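Local coordinates for citrate synthase (Thermotoga maritima, PDB 2P2W), which probably catalyses the condensation of oxaloacetate with acetyl-CoA to citrate, the entry step of the tricarboxylic acid cycle, at residues 43-48 against 169-174; 48-53 against 113-118; 120-125 against 320-325; 173-178 against 330-335. All coordinates share one frame; numbering follows the deposited sequence.

Contact 1 of 4, residues 43-48 against 169-174; sequences EETAYF and AFILLM
The hydroxyl of Thr45 is tied up inside its own part of the chain: OG1 is hydrogen-bonded to the hydroxyl of Ser40 and weakly to the carbonyl O of Thr41, while across the contact it merely lies 3.9 Å from CG2 of Ile171. What Thr45 offers to residues 169-174 is therefore mainly hydrocarbon. Its methyl CG2 stands opposite the backbone N (chi1 of OG1 -66°), which turns it toward the other helix. There it meets two partners, the sulfur SD of Met174 at 3.7 Å from Thr45 CG2 and the branch methyl CG2 of Ile171 at 4.2 Å. Met174 is the longer arm of the contact. Beyond CG its chain is fully extended, so the thioether end spans to residues 43-48 and passes Thr45 to arrive beside Ala46; SD of Met174 lies 4.1 Å from Ala46 N, and CE is 4.2 Å from the methyl CB of Ala46. The CA atoms of Thr45 and Ile171 are 7.0 Å apart, consistent with the small side chain of Thr45. The contact, made by van der Waals packing, joins helix 42-51 to helix 163-173 and the residues that follow, in the buried interior of this largely helical fold. Leu36 of helix 33-39 touches both Thr45 and Ile171, whereas helix 317-337 supplies Val327 against Ala46 and Ala324 against Met174.

Contact 2 of 4, residues 48-53 against 113-118; sequences FLWYGK and EKAIRV
Ile116 lays CG1 over one face of the Trp50 indole, a CH-pi contact 4.2 Å from the centroid of the six-membered ring and 21° off its normal. This is the close-packed part. The methylene sits toward the rim of the ring, 3.9 Å from CE3 of Trp50, while farther along the indole CH2 comes to 3.9 Å from the CA of Ile116. The NE1-CZ2 side of the indole rests on Ala115, whose methyl CB is 3.9 Å from NE1; the indole N-H itself is spent on a hydrogen bond to OG1 of Thr330. Trp50 thus fills the wedge between the C-terminal turn of helix 42-51 and the long helix 110-133, with helix 317-337 behind it, in the mainly helical packing of the citrate synthase fold. The Tyr51 side is slighter and more open to solvent. Tyr51, partly exposed, crosses Ile116 at about a right angle and touches it with the phenol end, OH 3.3 Å from Ile116 CD1 and CZ close behind. Just past it the helix ends at the solvent-exposed Gly52. On the facing helix Glu113 turns its carboxylate to Lys66 and to the hydroxyl of Tyr70.

Contact 3 of 4, residues 120-125 against 320-325; sequences SVFPTI and LFATAR
Phe122 points its ring at the backbone of Ala322 and Thr323, meeting it obliquely through CD2 and CE2. CD2 lies 3.7 Å from the CA of Thr323, and CE2 is 3.8 Å from the carbonyl O of Ala322 and 4.0 Å from its methyl CB. A chi1 of -104°, well away from a staggered value, swings the ring into this position. Pro123 adds a second, smaller touch: its CG lies 3.9 Å from the branch methyl CG2 of Thr323. Segments 120-125 and 320-325 run nearly antiparallel, 164° between their directions, with axes 9.4 Å apart at closest, and the CA atoms of Phe122 and Thr323 are only 5.9 Å apart. Helix 110-133 is kinked here: the proline N has no hydrogen to give, and Thr124 N makes a weak bond to Val121 O. Replacing Phe122 by a serine would probably open a gap beside the backbone of Thr323, where the ring now also packs on Leu94 and Ile199. The hydroxyl of Thr323 is satisfied within its own helix by the carbonyl O of Ala319, although OG1 lies 4.1 Å from Phe122 CD2; the two helices are joined here by apolar packing and shape rather than by directed polar bonds.

Contact 4 of 4, residues 173-178 against 330-335; sequences LMEQDI and TAHVIE
A His-carboxylate hydrogen bond, His332 to Glu175, joins helix 317-337 to the loop between helices 163-173 and 180-189, a loop that borders the predicted active-site residue His250. NE2 of His332 donates to OE2 of Glu175 over 2.8 Å, nearly straight at 162°. The oxygen lies close to the plane of the imidazole ring and is approached on its syn side, somewhat out of the carboxylate plane; ring and carboxylate planes are 26° apart, so the acid is moderately tilted against the ring. OE1 stands alongside, 3.1 Å from CD2 of His332. The same OE2 is gripped a second time from above the carboxylate plane by the backbone N of Asp177, also at 2.8 Å but more bent. Glu175 bends at chi2 (75°), which curls its acid back over its own loop while still presenting it to the helix. On the CE1 and ND1 atoms of the same ring CD1 of Ile178 packs obliquely, 3.7 Å from His332 CE1. An alanine in place of Glu175 would be likely to leave both His332 NE2 and Asp177 N without their acceptor and the imidazole freer to turn. The rest of the loop turns to other partners: Gln176 touches His250 and hydrogen-bonds a bound citrate, while the carboxylate of Asp177 bonds the hydroxyls of Thr346 and Ser347 of the second subunit. A buried loop tied to helix 317-337 by a His-carboxylate bond and reaching both ligand and partner subunit is consistent with the dimeric citrate synthases, whose active sites lie near the subunit interface.

How the contacts relate
Helix 317-337 runs through the set, lending residues 320-325 to contact 3 and 330-335 to contact 4. Leu173 and Met174 belong to both contact 1 and contact 4, while Phe48 is shared by contacts 1 and 2. Further touches join them: Arg325 NE bonds Leu173 O at 2.8 Å, Leu49 CD1 packs 3.9 Å from Met174 SD, and CB of Ala115 sits 3.5 Å from CB of Thr330. Of the residues that pack in the contacts, the side chain of Asp177 lies about 7 Å from bound citrate, Met174 about 10 Å and Ala322 about 11 Å; Gln176 NE2, in contact 4, and Arg325 NH2, in segment 320-325, hydrogen-bond the citrate itself.

Contact 1 of 4, residues 43-48 against 169-174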
loop_
_atom_site.group_PDB
_atom_site.type_symbol
_atom_site.label_atom_id
_atom_site.label_comp_id
_atom_site.label_asym_id
_atom_site.label_seq_id
_atom_site.Cartn_x
_atom_site.Cartn_y
_atom_site.Cartn_z
ATOM N N GLU A 43 8.797 16.882 17.788
ATOM C CA GLU A 43 8.530 15.963 18.884
ATOM C C GLU A 43 7.308 16.322 19.721
ATOM O O GLU A 43 6.543 15.437 20.103
ATOM C CB GLU A 43 9.754 15.836 19.795
ATOM C CG GLU A 43 10.960 15.201 19.121
ATOM C CD GLU A 43 11.974 16.216 18.630
ATOM O OE1 GLU A 43 11.569 17.319 18.204
ATOM O OE2 GLU A 43 13.181 15.902 18.658
ATOM N N GLU A 44 7.115 17.606 20.010
ATOM C CA GLU A 44 5.962 18.010 20.814
ATOM C C GLU A 44 4.632 17.781 20.103
ATOM O O GLU A 44 3.670 17.305 20.708
ATOM C CB GLU A 44 6.067 19.483 21.227
ATOM C CG GLU A 44 5.003 19.890 22.239
ATOM C CD GLU A 44 5.017 21.371 22.558
ATOM O OE1 GLU A 44 4.718 22.182 21.657
ATOM O OE2 GLU A 44 5.333 21.722 23.715
ATOM N N THR A 45 4.562 18.123 18.819
ATOM C CA THR A 45 3.318 17.923 18.088
ATOM C C THR A 45 3.068 16.438 17.827
ATOM O O THR A 45 1.928 15.982 17.858
ATOM C CB THR A 45 3.314 18.706 16.762
ATOM O OG1 THR A 45 3.327 20.115 17.049
ATOM C CG2 THR A 45 2.057 18.372 15.947
ATOM N N ALA A 46 4.135 15.680 17.592
ATOM C CA ALA A 46 3.996 14.245 17.354
ATOM C C ALA A 46 3.475 13.599 18.635
ATOM O O ALA A 46 2.618 12.714 18.603
ATOM C CB ALA A 46 5.339 13.642 16.966
ATOM N N TYR A 47 4.000 14.055 19.767
ATOM C CA TYR A 47 3.572 13.536 21.061
ATOM C C TYR A 47 2.075 13.801 21.199
ATOM O O TYR A 47 1.301 12.921 21.581
ATOM C CB TYR A 47 4.318 14.252 22.187
ATOM C CG TYR A 47 3.954 13.763 23.572
ATOM C CD1 TYR A 47 2.767 14.165 24.189
ATOM C CD2 TYR A 47 4.786 12.886 24.258
ATOM C CE1 TYR A 47 2.421 13.704 25.460
ATOM C CE2 TYR A 47 4.452 12.420 25.528
ATOM C CZ TYR A 47 3.270 12.833 26.121
ATOM O OH TYR A 47 2.950 12.378 27.379
ATOM N N PHE A 48 1.682 15.028 20.878
ATOM C CA PHE A 48 0.288 15.446 20.965
ATOM C C PHE A 48 -0.622 14.596 20.079
ATOM O O PHE A 48 -1.713 14.203 20.491
ATOM C CB PHE A 48 0.175 16.925 20.584
ATOM C CG PHE A 48 -1.218 17.478 20.680
ATOM C CD1 PHE A 48 -2.013 17.211 21.790
ATOM C CD2 PHE A 48 -1.724 18.292 19.673
ATOM C CE1 PHE A 48 -3.297 17.748 21.896
ATOM C CE2 PHE A 48 -3.004 18.835 19.768
ATOM C CZ PHE A 48 -3.792 18.561 20.884
ATOM N N ALA A 169 7.361 23.411 8.603
ATOM C CA ALA A 169 6.827 22.702 7.441
ATOM C C ALA A 169 6.420 21.276 7.799
ATOM O O ALA A 169 5.344 20.814 7.407
ATOM C CB ALA A 169 7.859 22.685 6.317
ATOM N N PHE A 170 7.276 20.570 8.532
ATOM C CA PHE A 170 6.945 19.201 8.921
ATOM C C PHE A 170 5.655 19.174 9.739
ATOM O O PHE A 170 4.761 18.364 9.486
ATOM C CB PHE A 170 8.068 18.573 9.747
ATOM C CG PHE A 170 9.249 18.117 8.935
ATOM C CD1 PHE A 170 9.077 17.570 7.667
ATOM C CD2 PHE A 170 10.532 18.168 9.477
ATOM C CE1 PHE A 170 10.165 17.075 6.950
ATOM C CE2 PHE A 170 11.626 17.677 8.772
ATOM C CZ PHE A 170 11.443 17.127 7.504
ATOM N N ILE A 171 5.563 20.063 10.721
ATOM C CA ILE A 171 4.385 20.134 11.572
ATOM C C ILE A 171 3.117 20.334 10.734
ATOM O O ILE A 171 2.104 19.675 10.963
ATOM C CB ILE A 171 4.526 21.279 12.608
ATOM C CG1 ILE A 171 5.704 20.980 13.541
ATOM C CG2 ILE A 171 3.237 21.438 13.403
ATOM C CD1 ILE A 171 6.041 22.108 14.500
ATOM N N LEU A 172 3.182 21.231 9.756
ATOM C CA LEU A 172 2.033 21.494 8.889
ATOM C C LEU A 172 1.619 20.268 8.065
ATOM O O LEU A 172 0.453 20.129 7.695
ATOM C CB LEU A 172 2.348 22.639 7.922
ATOM C CG LEU A 172 2.488 24.048 8.495
ATOM C CD1 LEU A 172 2.970 25.002 7.406
ATOM C CD2 LEU A 172 1.148 24.496 9.047
ATOM N N LEU A 173 2.575 19.387 7.788
ATOM C CA LEU A 173 2.329 18.200 6.973
ATOM C C LEU A 173 2.104 16.891 7.730
ATOM O O LEU A 173 1.880 15.855 7.113
ATOM C CB LEU A 173 3.503 17.998 6.007
ATOM C CG LEU A 173 3.792 19.106 4.992
ATOM C CD1 LEU A 173 5.197 18.928 4.415
ATOM C CD2 LEU A 173 2.744 19.067 3.887
ATOM N N MET A 174 2.156 16.919 9.054
ATOM C CA MET A 174 1.992 15.689 9.815
ATOM C C MET A 174 0.663 14.966 9.675
ATOM O O MET A 174 0.624 13.735 9.692
ATOM C CB MET A 174 2.216 15.939 11.304
ATOM C CG MET A 174 3.656 16.049 11.721
ATOM S SD MET A 174 3.768 16.141 13.514
ATOM C CE MET A 174 5.527 16.363 13.711
#

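Contact 2 of 4, residues 48-53 against 113-118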
loop_
_atom_site.group_PDB
_atom_site.type_symbol
_atom_site.label_atom_id
_atom_site.label_comp_id
_atom_site.label_asym_id
_atom_site.label_seq_id
_atom_site.Cartn_x
_atom_site.Cartn_y
_atom_site.Cartn_z
ATOM N N PHE A 48 1.682 15.028 20.878
ATOM C CA PHE A 48 0.288 15.446 20.965
ATOM C C PHE A 48 -0.622 14.596 20.079
ATOM O O PHE A 48 -1.713 14.203 20.491
ATOM C CB PHE A 48 0.175 16.925 20.584
ATOM C CG PHE A 48 -1.218 17.478 20.680
ATOM C CD1 PHE A 48 -2.013 17.211 21.790
ATOM C CD2 PHE A 48 -1.724 18.292 19.673
ATOM C CE1 PHE A 48 -3.297 17.748 21.896
ATOM C CE2 PHE A 48 -3.004 18.835 19.768
ATOM C CZ PHE A 48 -3.792 18.561 20.884
ATOM N N LEU A 49 -0.170 14.306 18.864
ATOM C CA LEU A 49 -0.966 13.496 17.946
ATOM C C LEU A 49 -1.118 12.049 18.424
ATOM O O LEU A 49 -2.203 11.478 18.342
ATOM C CB LEU A 49 -0.346 13.525 16.544
ATOM C CG LEU A 49 -0.550 14.833 15.775
ATOM C CD1 LEU A 49 0.262 14.830 14.484
ATOM C CD2 LEU A 49 -2.036 15.005 15.475
ATOM N N TRP A 50 -0.036 11.463 18.934
ATOM C CA TRP A 50 -0.066 10.080 19.408
ATOM C C TRP A 50 -0.690 9.870 20.787
ATOM O O TRP A 50 -1.395 8.887 21.004
ATOM C CB TRP A 50 1.350 9.483 19.436
ATOM C CG TRP A 50 1.871 9.037 18.101
ATOM C CD1 TRP A 50 1.189 8.334 17.145
ATOM C CD2 TRP A 50 3.198 9.219 17.595
ATOM N NE1 TRP A 50 2.012 8.067 16.074
ATOM C CE2 TRP A 50 3.250 8.600 16.323
ATOM C CE3 TRP A 50 4.350 9.846 18.092
ATOM C CZ2 TRP A 50 4.411 8.590 15.540
ATOM C CZ3 TRP A 50 5.506 9.835 17.313
ATOM C CH2 TRP A 50 5.525 9.210 16.049
ATOM N N TYR A 51 -0.429 10.785 21.715
ATOM C CA TYR A 51 -0.941 10.641 23.078
ATOM C C TYR A 51 -2.218 11.390 23.422
ATOM O O TYR A 51 -2.852 11.094 24.434
ATOM C CB TYR A 51 0.163 11.004 24.071
ATOM C CG TYR A 51 1.292 9.999 24.073
ATOM C CD1 TYR A 51 1.170 8.784 24.752
ATOM C CD2 TYR A 51 2.468 10.242 23.362
ATOM C CE1 TYR A 51 2.190 7.838 24.722
ATOM C CE2 TYR A 51 3.491 9.304 23.325
ATOM C CZ TYR A 51 3.345 8.103 24.007
ATOM O OH TYR A 51 4.361 7.175 23.973
ATOM N N GLY A 52 -2.598 12.357 22.595
ATOM C CA GLY A 52 -3.827 13.095 22.845
ATOM C C GLY A 52 -3.758 14.265 23.812
ATOM O O GLY A 52 -4.784 14.850 24.153
ATOM N N LYS A 53 -2.561 14.618 24.261
ATOM C CA LYS A 53 -2.419 15.745 25.175
ATOM C C LYS A 53 -1.041 16.375 25.010
ATOM O O LYS A 53 -0.094 15.703 24.604
ATOM C CB LYS A 53 -2.592 15.272 26.617
ATOM C CG LYS A 53 -1.456 14.396 27.100
ATOM C CD LYS A 53 -1.833 13.620 28.353
ATOM C CE LYS A 53 -0.592 13.042 29.019
ATOM N NZ LYS A 53 0.178 12.161 28.099
ATOM N N GLU A 113 4.394 2.284 20.248
ATOM C CA GLU A 113 5.837 2.271 20.476
ATOM C C GLU A 113 6.513 2.008 19.133
ATOM O O GLU A 113 7.549 2.596 18.809
ATOM C CB GLU A 113 6.202 1.169 21.470
ATOM C CG GLU A 113 7.605 1.276 22.044
ATOM C CD GLU A 113 7.811 2.553 22.838
ATOM O OE1 GLU A 113 6.853 3.000 23.501
ATOM O OE2 GLU A 113 8.930 3.100 22.812
ATOM N N LYS A 114 5.908 1.125 18.348
ATOM C CA LYS A 114 6.431 0.787 17.033
ATOM C C LYS A 114 6.376 2.012 16.118
ATOM O O LYS A 114 7.311 2.271 15.353
ATOM C CB LYS A 114 5.609 -0.356 16.429
ATOM C CG LYS A 114 6.235 -0.999 15.207
ATOM C CD LYS A 114 5.634 -2.376 14.940
ATOM C CE LYS A 114 5.560 -3.211 16.212
ATOM N NZ LYS A 114 6.753 -4.089 16.374
ATOM N N ALA A 115 5.275 2.760 16.201
ATOM C CA ALA A 115 5.091 3.957 15.385
ATOM C C ALA A 115 6.164 4.982 15.730
ATOM O O ALA A 115 6.753 5.597 14.845
ATOM C CB ALA A 115 3.704 4.553 15.627
ATOM N N ILE A 116 6.405 5.160 17.027
ATOM C CA ILE A 116 7.412 6.103 17.501
ATOM C C ILE A 116 8.798 5.751 16.958
ATOM O O ILE A 116 9.538 6.627 16.500
ATOM C CB ILE A 116 7.457 6.120 19.051
ATOM C CG1 ILE A 116 6.133 6.671 19.595
ATOM C CG2 ILE A 116 8.647 6.951 19.540
ATOM C CD1 ILE A 116 5.996 6.596 21.116
ATOM N N ARG A 117 9.143 4.466 17.005
ATOM C CA ARG A 117 10.446 4.016 16.527
ATOM C C ARG A 117 10.621 4.187 15.019
ATOM O O ARG A 117 11.661 4.658 14.558
ATOM C CB ARG A 117 10.673 2.549 16.913
ATOM C CG ARG A 117 12.000 1.978 16.428
ATOM C CD ARG A 117 12.436 0.802 17.292
ATOM N NE ARG A 117 11.420 -0.246 17.361
ATOM C CZ ARG A 117 11.073 -1.026 16.341
ATOM N NH1 ARG A 117 11.661 -0.880 15.159
ATOM N NH2 ARG A 117 10.141 -1.956 16.503
ATOM N N VAL A 118 9.606 3.813 14.247
ATOM C CA VAL A 118 9.698 3.938 12.796
ATOM C C VAL A 118 9.820 5.409 12.384
ATOM O O VAL A 118 10.621 5.751 11.520
ATOM C CB VAL A 118 8.474 3.279 12.091
ATOM C CG1 VAL A 118 7.219 4.090 12.340
ATOM C CG2 VAL A 118 8.747 3.137 10.601
#

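Contact 3 of 4, residues 120-125 against 320-325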
loop_
_atom_site.group_PDB
_atom_site.type_symbol
_atom_site.label_atom_id
_atom_site.label_comp_id
_atom_site.label_asym_id
_atom_site.label_seq_id
_atom_site.Cartn_x
_atom_site.Cartn_y
_atom_site.Cartn_z
ATOM N N SER A 120 11.079 7.799 14.118
ATOM C CA SER A 120 12.395 8.272 14.537
ATOM C C SER A 120 13.514 7.931 13.559
ATOM O O SER A 120 14.485 8.677 13.449
ATOM C CB SER A 120 12.753 7.703 15.916
ATOM O OG SER A 120 11.798 8.090 16.893
ATOM N N VAL A 121 13.385 6.815 12.847
ATOM C CA VAL A 121 14.430 6.401 11.915
ATOM C C VAL A 121 14.283 6.908 10.473
ATOM O O VAL A 121 15.230 6.823 9.684
ATOM C CB VAL A 121 14.581 4.852 11.920
ATOM C CG1 VAL A 121 13.433 4.196 11.165
ATOM C CG2 VAL A 121 15.937 4.455 11.339
ATOM N N PHE A 122 13.116 7.453 10.130
ATOM C CA PHE A 122 12.886 7.971 8.775
ATOM C C PHE A 122 14.007 8.893 8.260
ATOM O O PHE A 122 14.538 8.682 7.169
ATOM C CB PHE A 122 11.547 8.727 8.708
ATOM C CG PHE A 122 10.433 7.961 8.031
ATOM C CD1 PHE A 122 9.991 6.741 8.538
ATOM C CD2 PHE A 122 9.800 8.483 6.905
ATOM C CE1 PHE A 122 8.928 6.053 7.929
ATOM C CE2 PHE A 122 8.739 7.803 6.294
ATOM C CZ PHE A 122 8.305 6.588 6.809
ATOM N N PRO A 123 14.379 9.927 9.036
ATOM C CA PRO A 123 15.438 10.848 8.601
ATOM C C PRO A 123 16.797 10.183 8.394
ATOM O O PRO A 123 17.585 10.605 7.550
ATOM C CB PRO A 123 15.475 11.892 9.724
ATOM C CG PRO A 123 14.069 11.881 10.247
ATOM C CD PRO A 123 13.767 10.401 10.291
ATOM N N THR A 124 17.075 9.153 9.183
ATOM C CA THR A 124 18.340 8.442 9.077
ATOM C C THR A 124 18.389 7.697 7.748
ATOM O O THR A 124 19.415 7.683 7.070
ATOM C CB THR A 124 18.506 7.447 10.234
ATOM O OG1 THR A 124 18.399 8.154 11.476
ATOM C CG2 THR A 124 19.869 6.759 10.159
ATOM N N ILE A 125 17.272 7.080 7.379
ATOM C CA ILE A 125 17.194 6.353 6.116
ATOM C C ILE A 125 17.474 7.314 4.965
ATOM O O ILE A 125 18.294 7.025 4.093
ATOM C CB ILE A 125 15.793 5.722 5.914
ATOM C CG1 ILE A 125 15.596 4.569 6.904
ATOM C CG2 ILE A 125 15.637 5.221 4.480
ATOM C CD1 ILE A 125 14.182 4.013 6.919
ATOM N N LEU A 320 10.142 13.921 2.207
ATOM C CA LEU A 320 10.152 14.904 3.292
ATOM C C LEU A 320 8.732 15.027 3.834
ATOM O O LEU A 320 8.519 15.188 5.037
ATOM C CB LEU A 320 10.640 16.263 2.785
ATOM C CG LEU A 320 12.131 16.328 2.440
ATOM C CD1 LEU A 320 12.431 17.652 1.740
ATOM C CD2 LEU A 320 12.969 16.175 3.704
ATOM N N PHE A 321 7.765 14.958 2.924
ATOM C CA PHE A 321 6.353 15.016 3.276
ATOM C C PHE A 321 6.083 13.803 4.176
ATOM O O PHE A 321 5.488 13.927 5.250
ATOM C CB PHE A 321 5.515 14.924 1.990
ATOM C CG PHE A 321 4.052 15.263 2.162
ATOM C CD1 PHE A 321 3.402 15.087 3.381
ATOM C CD2 PHE A 321 3.308 15.713 1.070
ATOM C CE1 PHE A 321 2.037 15.351 3.511
ATOM C CE2 PHE A 321 1.940 15.981 1.189
ATOM C CZ PHE A 321 1.305 15.800 2.411
ATOM N N ALA A 322 6.551 12.634 3.739
ATOM C CA ALA A 322 6.355 11.390 4.484
ATOM C C ALA A 322 7.011 11.399 5.868
ATOM O O ALA A 322 6.472 10.842 6.826
ATOM C CB ALA A 322 6.884 10.205 3.668
ATOM N N THR A 323 8.179 12.023 5.961
ATOM C CA THR A 323 8.914 12.108 7.217
ATOM C C THR A 323 8.012 12.689 8.297
ATOM O O THR A 323 8.115 12.337 9.475
ATOM C CB THR A 323 10.175 12.982 7.042
ATOM O OG1 THR A 323 11.069 12.329 6.133
ATOM C CG2 THR A 323 10.882 13.200 8.373
ATOM N N ALA A 324 7.119 13.580 7.883
ATOM C CA ALA A 324 6.182 14.189 8.811
ATOM C C ALA A 324 4.871 13.407 8.864
ATOM O O ALA A 324 4.410 13.027 9.939
ATOM C CB ALA A 324 5.907 15.634 8.405
ATOM N N ARG A 325 4.284 13.155 7.696
ATOM C CA ARG A 325 2.970 12.493 7.632
ATOM C C ARG A 325 2.963 11.063 8.218
ATOM O O ARG A 325 1.927 10.510 8.564
ATOM C CB ARG A 325 2.525 12.460 6.170
ATOM C CG ARG A 325 1.138 11.841 5.997
ATOM C CD ARG A 325 0.096 12.505 6.905
ATOM N NE ARG A 325 -0.021 13.933 6.598
ATOM C CZ ARG A 325 -0.765 14.275 5.528
ATOM N NH1 ARG A 325 -1.354 13.342 4.803
ATOM N NH2 ARG A 325 -0.906 15.564 5.208
#

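Contact 4 of 4, residues 173-178 against 330-335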
loop_
_atom_site.group_PDB
_atom_site.type_symbol
_atom_site.label_atom_id
_atom_site.label_comp_id
_atom_site.label_asym_id
_atom_site.label_seq_id
_atom_site.Cartn_x
_atom_site.Cartn_y
_atom_site.Cartn_z
ATOM N N LEU A 173 2.575 19.387 7.788
ATOM C CA LEU A 173 2.329 18.200 6.973
ATOM C C LEU A 173 2.104 16.891 7.730
ATOM O O LEU A 173 1.880 15.855 7.113
ATOM C CB LEU A 173 3.503 17.998 6.007
ATOM C CG LEU A 173 3.792 19.106 4.992
ATOM C CD1 LEU A 173 5.197 18.928 4.415
ATOM C CD2 LEU A 173 2.744 19.067 3.887
ATOM N N MET A 174 2.156 16.919 9.054
ATOM C CA MET A 174 1.992 15.689 9.815
ATOM C C MET A 174 0.663 14.966 9.675
ATOM O O MET A 174 0.624 13.735 9.692
ATOM C CB MET A 174 2.216 15.939 11.304
ATOM C CG MET A 174 3.656 16.049 11.721
ATOM S SD MET A 174 3.768 16.141 13.514
ATOM C CE MET A 174 5.527 16.363 13.711
ATOM N N GLU A 175 -0.422 15.711 9.521
ATOM C CA GLU A 175 -1.728 15.067 9.486
ATOM C C GLU A 175 -2.847 15.831 8.787
ATOM O O GLU A 175 -2.903 17.058 8.857
ATOM C CB GLU A 175 -2.138 14.798 10.940
ATOM C CG GLU A 175 -3.628 14.743 11.200
ATOM C CD GLU A 175 -4.250 13.461 10.706
ATOM O OE1 GLU A 175 -3.498 12.485 10.510
ATOM O OE2 GLU A 175 -5.489 13.432 10.525
ATOM N N GLN A 176 -3.733 15.099 8.109
ATOM C CA GLN A 176 -4.891 15.723 7.472
ATOM C C GLN A 176 -6.033 14.787 7.088
ATOM O O GLN A 176 -6.322 14.571 5.908
ATOM C CB GLN A 176 -4.504 16.563 6.250
ATOM C CG GLN A 176 -5.713 17.380 5.763
ATOM C CD GLN A 176 -5.342 18.604 4.954
ATOM O OE1 GLN A 176 -5.069 19.672 5.502
ATOM N NE2 GLN A 176 -5.332 18.451 3.634
ATOM N N ASP A 177 -6.680 14.231 8.105
ATOM C CA ASP A 177 -7.838 13.369 7.908
ATOM C C ASP A 177 -7.579 12.160 7.002
ATOM O O ASP A 177 -6.474 11.613 6.977
ATOM C CB ASP A 177 -8.992 14.225 7.363
ATOM C CG ASP A 177 -10.357 13.611 7.616
ATOM O OD1 ASP A 177 -10.624 13.192 8.761
ATOM O OD2 ASP A 177 -11.165 13.565 6.664
ATOM N N ILE A 178 -8.596 11.754 6.246
ATOM C CA ILE A 178 -8.466 10.579 5.395
ATOM C C ILE A 178 -8.089 10.847 3.943
ATOM O O ILE A 178 -8.865 10.575 3.020
ATOM C CB ILE A 178 -9.757 9.733 5.440
ATOM C CG1 ILE A 178 -10.321 9.719 6.865
ATOM C CG2 ILE A 178 -9.457 8.308 5.001
ATOM C CD1 ILE A 178 -9.369 9.162 7.926
ATOM N N THR A 330 0.356 6.670 11.172
ATOM C CA THR A 330 0.374 5.742 12.299
ATOM C C THR A 330 -0.688 6.058 13.352
ATOM O O THR A 330 -1.286 5.145 13.921
ATOM C CB THR A 330 1.781 5.685 12.961
ATOM O OG1 THR A 330 2.185 6.992 13.373
ATOM C CG2 THR A 330 2.810 5.136 11.980
ATOM N N ALA A 331 -0.931 7.343 13.604
ATOM C CA ALA A 331 -1.945 7.742 14.581
ATOM C C ALA A 331 -3.300 7.178 14.136
ATOM O O ALA A 331 -4.049 6.615 14.938
ATOM C CB ALA A 331 -2.009 9.267 14.680
ATOM N N HIS A 332 -3.601 7.324 12.849
ATOM C CA HIS A 332 -4.850 6.817 12.296
ATOM C C HIS A 332 -4.940 5.296 12.351
ATOM O O HIS A 332 -5.969 4.749 12.744
ATOM C CB HIS A 332 -5.023 7.301 10.854
ATOM C CG HIS A 332 -5.684 8.639 10.754
ATOM N ND1 HIS A 332 -7.043 8.805 10.896
ATOM C CD2 HIS A 332 -5.167 9.880 10.584
ATOM C CE1 HIS A 332 -7.338 10.092 10.820
ATOM N NE2 HIS A 332 -6.216 10.764 10.633
ATOM N N VAL A 333 -3.875 4.609 11.955
ATOM C CA VAL A 333 -3.876 3.146 11.993
ATOM C C VAL A 333 -4.205 2.676 13.414
ATOM O O VAL A 333 -5.091 1.844 13.612
ATOM C CB VAL A 333 -2.498 2.566 11.563
ATOM C CG1 VAL A 333 -2.435 1.070 11.861
ATOM C CG2 VAL A 333 -2.286 2.805 10.067
ATOM N N ILE A 334 -3.495 3.231 14.394
ATOM C CA ILE A 334 -3.696 2.884 15.799
ATOM C C ILE A 334 -5.143 3.101 16.237
ATOM O O ILE A 334 -5.755 2.225 16.845
ATOM C CB ILE A 334 -2.779 3.727 16.718
ATOM C CG1 ILE A 334 -1.313 3.353 16.481
ATOM C CG2 ILE A 334 -3.162 3.502 18.179
ATOM C CD1 ILE A 334 -0.328 4.343 17.050
ATOM N N GLU A 335 -5.678 4.279 15.938
ATOM C CA GLU A 335 -7.050 4.612 16.299
ATOM C C GLU A 335 -8.037 3.665 15.627
ATOM O O GLU A 335 -8.898 3.078 16.284
ATOM C CB GLU A 335 -7.373 6.052 15.886
ATOM C CG GLU A 335 -8.773 6.518 16.285
ATOM C CD GLU A 335 -9.083 7.923 15.788
ATOM O OE1 GLU A 335 -9.136 8.114 14.554
ATOM O OE2 GLU A 335 -9.273 8.833 16.630
#